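PDB 6B10: putative peptidyl-arginine deiminase family protein from Campylobacter jejuni subsp. jejuni serotype O:2, which probably hydrolyses agmatine to N-carbamoylputrescine, a step of polyamine biosynthesis, as an agmatine deiminase. Local coordinates for residues Ile191-Ile199 and His232-Leu243. Sequence-based numbering, arbitrary orientation.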
ATOM      1  N   ILE A 191     -10.336 -15.748   1.393  1.00 29.15           N
ATOM      2  CA  ILE A 191     -10.494 -14.302   1.277  1.00 28.12           C
ATOM      3  C   ILE A 191     -11.473 -13.820   2.332  1.00 28.39           C
ATOM      4  O   ILE A 191     -12.589 -14.328   2.433  1.00 29.78           O
ATOM      5  CB  ILE A 191     -11.018 -13.876  -0.106  1.00 27.73           C
ATOM      6  CG1 ILE A 191      -9.997 -14.247  -1.187  1.00 28.49           C
ATOM      7  CG2 ILE A 191     -11.300 -12.380  -0.122  1.00 27.05           C
ATOM      8  CD1 ILE A 191     -10.447 -13.968  -2.603  1.00 28.77           C
ATOM      9  N   ILE A 192     -11.043 -12.834   3.110  1.00 28.15           N
ATOM     10  CA  ILE A 192     -11.890 -12.175   4.089  1.00 28.76           C
ATOM     11  C   ILE A 192     -12.455 -10.924   3.424  1.00 28.75           C
ATOM     12  O   ILE A 192     -11.715  -9.981   3.113  1.00 28.07           O
ATOM     13  CB  ILE A 192     -11.098 -11.816   5.355  1.00 29.27           C
ATOM     14  CG1 ILE A 192     -10.589 -13.096   6.018  1.00 30.00           C
ATOM     15  CG2 ILE A 192     -11.958 -11.033   6.335  1.00 30.52           C
ATOM     16  CD1 ILE A 192      -9.490 -12.878   7.028  1.00 30.35           C
ATOM     17  N   TRP A 193     -13.762 -10.947   3.182  1.00 28.12           N
ATOM     18  CA  TRP A 193     -14.472  -9.844   2.564  1.00 29.20           C
ATOM     19  C   TRP A 193     -15.086  -8.978   3.651  1.00 30.75           C
ATOM     20  O   TRP A 193     -16.058  -9.380   4.282  1.00 32.96           O
ATOM     21  CB  TRP A 193     -15.586 -10.384   1.665  1.00 29.21           C
ATOM     22  CG  TRP A 193     -15.114 -11.117   0.443  1.00 28.46           C
ATOM     23  CD1 TRP A 193     -14.852 -12.458   0.329  1.00 28.30           C
ATOM     24  CD2 TRP A 193     -14.873 -10.550  -0.848  1.00 28.13           C
ATOM     25  NE1 TRP A 193     -14.451 -12.754  -0.961  1.00 28.09           N
ATOM     26  CE2 TRP A 193     -14.455 -11.598  -1.698  1.00 28.03           C
ATOM     27  CE3 TRP A 193     -14.970  -9.256  -1.369  1.00 29.46           C
ATOM     28  CZ2 TRP A 193     -14.138 -11.388  -3.039  1.00 29.02           C
ATOM     29  CZ3 TRP A 193     -14.647  -9.045  -2.699  1.00 29.62           C
ATOM     30  CH2 TRP A 193     -14.239 -10.108  -3.520  1.00 29.68           C
ATOM     31  N   LEU A 194     -14.522  -7.796   3.882  1.00 32.12           N
ATOM     32  CA  LEU A 194     -15.049  -6.893   4.906  1.00 34.15           C
ATOM     33  C   LEU A 194     -16.169  -6.003   4.366  1.00 35.70           C
ATOM     34  O   LEU A 194     -15.972  -5.268   3.400  1.00 36.43           O
ATOM     35  CB  LEU A 194     -13.948  -6.007   5.487  1.00 34.11           C
ATOM     36  CG  LEU A 194     -12.951  -6.632   6.455  1.00 34.25           C
ATOM     37  CD1 LEU A 194     -12.023  -5.536   6.947  1.00 35.11           C
ATOM     38  CD2 LEU A 194     -13.626  -7.317   7.634  1.00 34.56           C
ATOM     39  N   GLU A 195     -17.327  -6.065   5.018  1.00 38.03           N
ATOM     40  CA  GLU A 195     -18.499  -5.279   4.629  1.00 40.32           C
ATOM     41  C   GLU A 195     -18.442  -3.864   5.193  1.00 39.69           C
ATOM     42  O   GLU A 195     -18.767  -2.900   4.495  1.00 40.14           O
ATOM     43  CB  GLU A 195     -19.785  -5.950   5.122  1.00 42.62           C
ATOM     44  CG  GLU A 195     -20.007  -7.371   4.620  1.00 45.97           C
ATOM     45  CD  GLU A 195     -20.215  -7.445   3.118  1.00 49.08           C
ATOM     46  OE1 GLU A 195     -20.899  -6.557   2.566  1.00 51.73           O
ATOM     47  OE2 GLU A 195     -19.694  -8.395   2.490  1.00 50.64           O
ATOM     48  N   ASN A 196     -18.015  -3.746   6.450  1.00 38.94           N
ATOM     49  CA  ASN A 196     -18.149  -2.500   7.209  1.00 38.28           C
ATOM     50  C   ASN A 196     -16.898  -1.645   7.310  1.00 39.84           C
ATOM     51  O   ASN A 196     -15.780  -2.102   7.060  1.00 38.12           O
ATOM     52  CB  ASN A 196     -18.626  -2.820   8.625  1.00 38.67           C
ATOM     53  CG  ASN A 196     -20.047  -3.341   8.652  1.00 38.71           C
ATOM     54  OD1 ASN A 196     -20.990  -2.586   8.441  1.00 38.69           O
ATOM     55  ND2 ASN A 196     -20.208  -4.628   8.921  1.00 39.71           N
ATOM     56  N   GLY A 197     -17.123  -0.393   7.701  1.00 41.84           N
ATOM     57  CA  GLY A 197     -16.070   0.559   8.000  1.00 43.66           C
ATOM     58  C   GLY A 197     -15.679   1.362   6.786  1.00 46.36           C
ATOM     59  O   GLY A 197     -15.849   0.912   5.654  1.00 50.03           O
ATOM     60  N   PHE A 198     -15.159   2.560   7.021  1.00 48.88           N
ATOM     61  CA  PHE A 198     -14.483   3.322   5.965  1.00 52.56           C
ATOM     62  C   PHE A 198     -13.717   4.523   6.537  1.00 52.69           C
ATOM     63  O   PHE A 198     -13.765   4.774   7.742  1.00 50.05           O
ATOM     64  CB  PHE A 198     -15.464   3.749   4.861  1.00 53.71           C
ATOM     65  CG  PHE A 198     -16.737   4.340   5.372  1.00 54.39           C
ATOM     66  CD1 PHE A 198     -16.815   5.695   5.663  1.00 56.10           C
ATOM     67  CD2 PHE A 198     -17.860   3.550   5.548  1.00 54.11           C
ATOM     68  CE1 PHE A 198     -17.994   6.248   6.127  1.00 57.80           C
ATOM     69  CE2 PHE A 198     -19.039   4.094   6.012  1.00 56.14           C
ATOM     70  CZ  PHE A 198     -19.108   5.446   6.301  1.00 57.72           C
ATOM     71  N   ILE A 199     -12.986   5.219   5.666  1.00 52.93           N
ATOM     72  CA  ILE A 199     -12.245   6.433   6.018  1.00 54.97           C
ATOM     73  C   ILE A 199     -12.100   7.296   4.767  1.00 54.56           C
ATOM     74  O   ILE A 199     -12.904   8.193   4.528  1.00 56.15           O
ATOM     75  CB  ILE A 199     -10.844   6.110   6.612  1.00 55.50           C
ATOM     76  CG1 ILE A 199     -10.930   5.898   8.131  1.00 54.73           C
ATOM     77  CG2 ILE A 199      -9.850   7.245   6.365  1.00 55.11           C
ATOM     78  CD1 ILE A 199      -9.952   4.876   8.661  1.00 54.83           C
ATOM     79  N   HIS A 232     -17.396   8.091  12.000  1.00 42.98           N
ATOM     80  CA  HIS A 232     -16.659   6.836  11.854  1.00 40.95           C
ATOM     81  C   HIS A 232     -16.954   5.810  12.942  1.00 39.71           C
ATOM     82  O   HIS A 232     -16.597   4.645  12.784  1.00 38.95           O
ATOM     83  CB  HIS A 232     -15.155   7.106  11.859  1.00 40.60           C
ATOM     84  CG  HIS A 232     -14.676   7.880  10.678  1.00 39.61           C
ATOM     85  ND1 HIS A 232     -14.378   9.222  10.740  1.00 39.46           N
ATOM     86  CD2 HIS A 232     -14.431   7.498   9.403  1.00 39.82           C
ATOM     87  CE1 HIS A 232     -13.966   9.633   9.553  1.00 39.11           C
ATOM     88  NE2 HIS A 232     -13.988   8.606   8.725  1.00 38.81           N
ATOM     89  N   TYR A 233     -17.586   6.221  14.038  1.00 39.07           N
ATOM     90  CA  TYR A 233     -17.715   5.349  15.208  1.00 39.94           C
ATOM     91  C   TYR A 233     -18.374   4.001  14.909  1.00 40.90           C
ATOM     92  O   TYR A 233     -17.787   2.952  15.184  1.00 41.63           O
ATOM     93  CB  TYR A 233     -18.472   6.042  16.348  1.00 40.14           C
ATOM     94  CG  TYR A 233     -18.559   5.180  17.584  1.00 40.22           C
ATOM     95  CD1 TYR A 233     -17.502   5.117  18.483  1.00 40.67           C
ATOM     96  CD2 TYR A 233     -19.685   4.397  17.840  1.00 40.99           C
ATOM     97  CE1 TYR A 233     -17.565   4.316  19.610  1.00 41.77           C
ATOM     98  CE2 TYR A 233     -19.761   3.593  18.967  1.00 41.62           C
ATOM     99  CZ  TYR A 233     -18.698   3.554  19.846  1.00 43.43           C
ATOM    100  OH  TYR A 233     -18.760   2.755  20.966  1.00 45.55           O
ATOM    101  N   LEU A 234     -19.590   4.032  14.366  1.00 40.90           N
ATOM    102  CA  LEU A 234     -20.374   2.805  14.161  1.00 41.20           C
ATOM    103  C   LEU A 234     -19.881   1.922  13.005  1.00 38.01           C
ATOM    104  O   LEU A 234     -19.842   0.701  13.155  1.00 37.98           O
ATOM    105  CB  LEU A 234     -21.871   3.125  13.995  1.00 43.59           C
ATOM    106  CG  LEU A 234     -22.580   3.691  15.236  1.00 46.13           C
ATOM    107  CD1 LEU A 234     -23.987   4.155  14.880  1.00 46.95           C
ATOM    108  CD2 LEU A 234     -22.626   2.680  16.379  1.00 46.63           C
ATOM    109  N   PRO A 235     -19.522   2.524  11.852  1.00 34.96           N
ATOM    110  CA  PRO A 235     -18.900   1.739  10.789  1.00 34.29           C
ATOM    111  C   PRO A 235     -17.660   0.980  11.257  1.00 33.73           C
ATOM    112  O   PRO A 235     -17.513  -0.202  10.946  1.00 34.07           O
ATOM    113  CB  PRO A 235     -18.513   2.791   9.754  1.00 35.09           C
ATOM    114  CG  PRO A 235     -19.489   3.892   9.958  1.00 35.74           C
ATOM    115  CD  PRO A 235     -19.800   3.906  11.422  1.00 35.60           C
ATOM    116  N   LEU A 236     -16.789   1.653  12.005  1.00 33.08           N
ATOM    117  CA  LEU A 236     -15.579   1.020  12.520  1.00 33.23           C
ATOM    118  C   LEU A 236     -15.869   0.046  13.656  1.00 34.53           C
ATOM    119  O   LEU A 236     -15.182  -0.968  13.785  1.00 33.60           O
ATOM    120  CB  LEU A 236     -14.539   2.067  12.941  1.00 31.79           C
ATOM    121  CG  LEU A 236     -13.962   2.870  11.767  1.00 31.50           C
ATOM    122  CD1 LEU A 236     -12.967   3.905  12.262  1.00 31.69           C
ATOM    123  CD2 LEU A 236     -13.312   1.962  10.729  1.00 31.04           C
ATOM    124  N   GLN A 237     -16.884   0.332  14.469  1.00 35.76           N
ATOM    125  CA  GLN A 237     -17.309  -0.641  15.479  1.00 37.87           C
ATOM    126  C   GLN A 237     -17.846  -1.913  14.823  1.00 36.88           C
ATOM    127  O   GLN A 237     -17.548  -3.014  15.277  1.00 36.11           O
ATOM    128  CB  GLN A 237     -18.337  -0.048  16.446  1.00 39.37           C
ATOM    129  CG  GLN A 237     -17.722   0.844  17.520  1.00 42.16           C
ATOM    130  CD  GLN A 237     -16.852   0.081  18.516  1.00 43.77           C
ATOM    131  OE1 GLN A 237     -17.135  -1.065  18.858  1.00 45.40           O
ATOM    132  NE2 GLN A 237     -15.790   0.726  18.993  1.00 45.82           N
ATOM    133  N   LYS A 238     -18.616  -1.761  13.748  1.00 37.05           N
ATOM    134  CA  LYS A 238     -19.115  -2.919  12.997  1.00 38.51           C
ATOM    135  C   LYS A 238     -17.977  -3.693  12.314  1.00 36.75           C
ATOM    136  O   LYS A 238     -17.951  -4.925  12.335  1.00 36.10           O
ATOM    137  CB  LYS A 238     -20.144  -2.487  11.952  1.00 40.66           C
ATOM    138  CG  LYS A 238     -21.493  -2.078  12.520  1.00 42.67           C
ATOM    139  CD  LYS A 238     -22.400  -1.573  11.409  1.00 44.65           C
ATOM    140  CE  LYS A 238     -23.627  -0.863  11.953  1.00 47.00           C
ATOM    141  NZ  LYS A 238     -24.326  -0.112  10.877  1.00 48.38           N
ATOM    142  N   MET A 239     -17.040  -2.967  11.713  1.00 35.23           N
ATOM    143  CA  MET A 239     -15.848  -3.592  11.141  1.00 33.58           C
ATOM    144  C   MET A 239     -15.093  -4.388  12.208  1.00 33.32           C
ATOM    145  O   MET A 239     -14.626  -5.493  11.943  1.00 33.62           O
ATOM    146  CB  MET A 239     -14.926  -2.542  10.518  1.00 32.43           C
ATOM    147  CG  MET A 239     -13.827  -3.133   9.641  1.00 31.33           C
ATOM    148  SD  MET A 239     -12.702  -1.879   9.003  1.00 30.08           S
ATOM    149  CE  MET A 239     -11.785  -1.477  10.486  1.00 30.82           C
ATOM    150  N   LYS A 240     -14.979  -3.828  13.408  1.00 33.91           N
ATOM    151  CA  LYS A 240     -14.319  -4.523  14.512  1.00 34.86           C
ATOM    152  C   LYS A 240     -14.977  -5.877  14.782  1.00 35.54           C
ATOM    153  O   LYS A 240     -14.290  -6.896  14.909  1.00 35.41           O
ATOM    154  CB  LYS A 240     -14.325  -3.668  15.784  1.00 34.91           C
ATOM    155  CG  LYS A 240     -13.568  -4.284  16.952  1.00 35.88           C
ATOM    156  CD  LYS A 240     -13.717  -3.451  18.220  1.00 37.66           C
ATOM    157  CE  LYS A 240     -13.133  -4.162  19.433  1.00 38.79           C
ATOM    158  NZ  LYS A 240     -12.730  -3.201  20.506  1.00 40.08           N
ATOM    159  N   GLU A 241     -16.306  -5.880  14.865  1.00 36.62           N
ATOM    160  CA  GLU A 241     -17.059  -7.111  15.127  1.00 36.41           C
ATOM    161  C   GLU A 241     -16.824  -8.169  14.053  1.00 34.58           C
ATOM    162  O   GLU A 241     -16.616  -9.339  14.377  1.00 34.11           O
ATOM    163  CB  GLU A 241     -18.560  -6.814  15.270  1.00 38.49           C
ATOM    164  CG  GLU A 241     -18.924  -6.031  16.528  1.00 39.66           C
ATOM    165  CD  GLU A 241     -18.453  -6.711  17.802  1.00 41.30           C
ATOM    166  OE1 GLU A 241     -18.484  -7.957  17.853  1.00 43.47           O
ATOM    167  OE2 GLU A 241     -18.041  -6.004  18.749  1.00 43.50           O
ATOM    168  N   GLU A 242     -16.857  -7.754  12.784  1.00 32.51           N
ATOM    169  CA  GLU A 242     -16.489  -8.631  11.670  1.00 31.57           C
ATOM    170  C   GLU A 242     -15.109  -9.251  11.869  1.00 30.83           C
ATOM    171  O   GLU A 242     -14.928 -10.458  11.723  1.00 30.06           O
ATOM    172  CB  GLU A 242     -16.462  -7.851  10.360  1.00 32.03           C
ATOM    173  CG  GLU A 242     -17.725  -7.920   9.540  1.00 31.70           C
ATOM    174  CD  GLU A 242     -17.603  -7.084   8.292  1.00 31.39           C
ATOM    175  OE1 GLU A 242     -17.471  -7.659   7.193  1.00 31.72           O
ATOM    176  OE2 GLU A 242     -17.607  -5.843   8.413  1.00 31.30           O
ATOM    177  N   LEU A 243     -14.133  -8.412  12.204  1.00 30.35           N
ATOM    178  CA  LEU A 243     -12.760  -8.873  12.365  1.00 29.80           C
ATOM    179  C   LEU A 243     -12.609  -9.815  13.553  1.00 31.08           C
ATOM    180  O   LEU A 243     -11.749 -10.692  13.537  1.00 30.81           O
ATOM    181  CB  LEU A 243     -11.800  -7.685  12.482  1.00 29.21           C
ATOM    182  CG  LEU A 243     -11.599  -6.881  11.184  1.00 28.32           C
ATOM    183  CD1 LEU A 243     -10.762  -5.641  11.440  1.00 27.69           C
ATOM    184  CD2 LEU A 243     -10.955  -7.730  10.106  1.00 28.25           C
TER
HETATM  185  O   HOH W   1     -16.315 -10.314   7.212  1.00 48.57           O
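Glu242 reaches from helix 233-244 to the turn where strand 190-194, at the edge of a three-stranded mixed sheet of the deiminase fold, ends; its chain is extended beyond CG and takes two successive backbone N-H groups with its two carboxylate oxygens. Glu242 OE1 accepts from Glu195 N at 2.7 Å, almost straight at 177°, and Glu242 OE2 from Asn196 N at 2.9 Å; each uses the syn lone pair. Asn196 brings its amide above the same carboxylate: CG lies beside its own backbone N (chi1 -68°), and Asn196 ND2 gives Glu242 OE2 a second bond of 2.9 Å from well above the carboxylate plane, the two flat groups nearly perpendicular at 87°. The Lys238 chain crosses this amide, Lys238 CD 3.4 Å from Asn196 OD1. A water donates to both Glu242 OE1 and Trp193 O.

On the buried side, Leu194 CD2 sits against Leu243 CD2 at 3.7 Å, while Leu194 CD1 meets Met239 CG. Farther along, the Phe198 ring meets Pro235 CG obliquely.

Three protein N-H groups and a water converge on one carboxylate, which probably favours its ionised form, although the Ser161-bound Glu195 carboxylate nearby would partly oppose this, and fixes its rotation, tying the strand's exit to the helix.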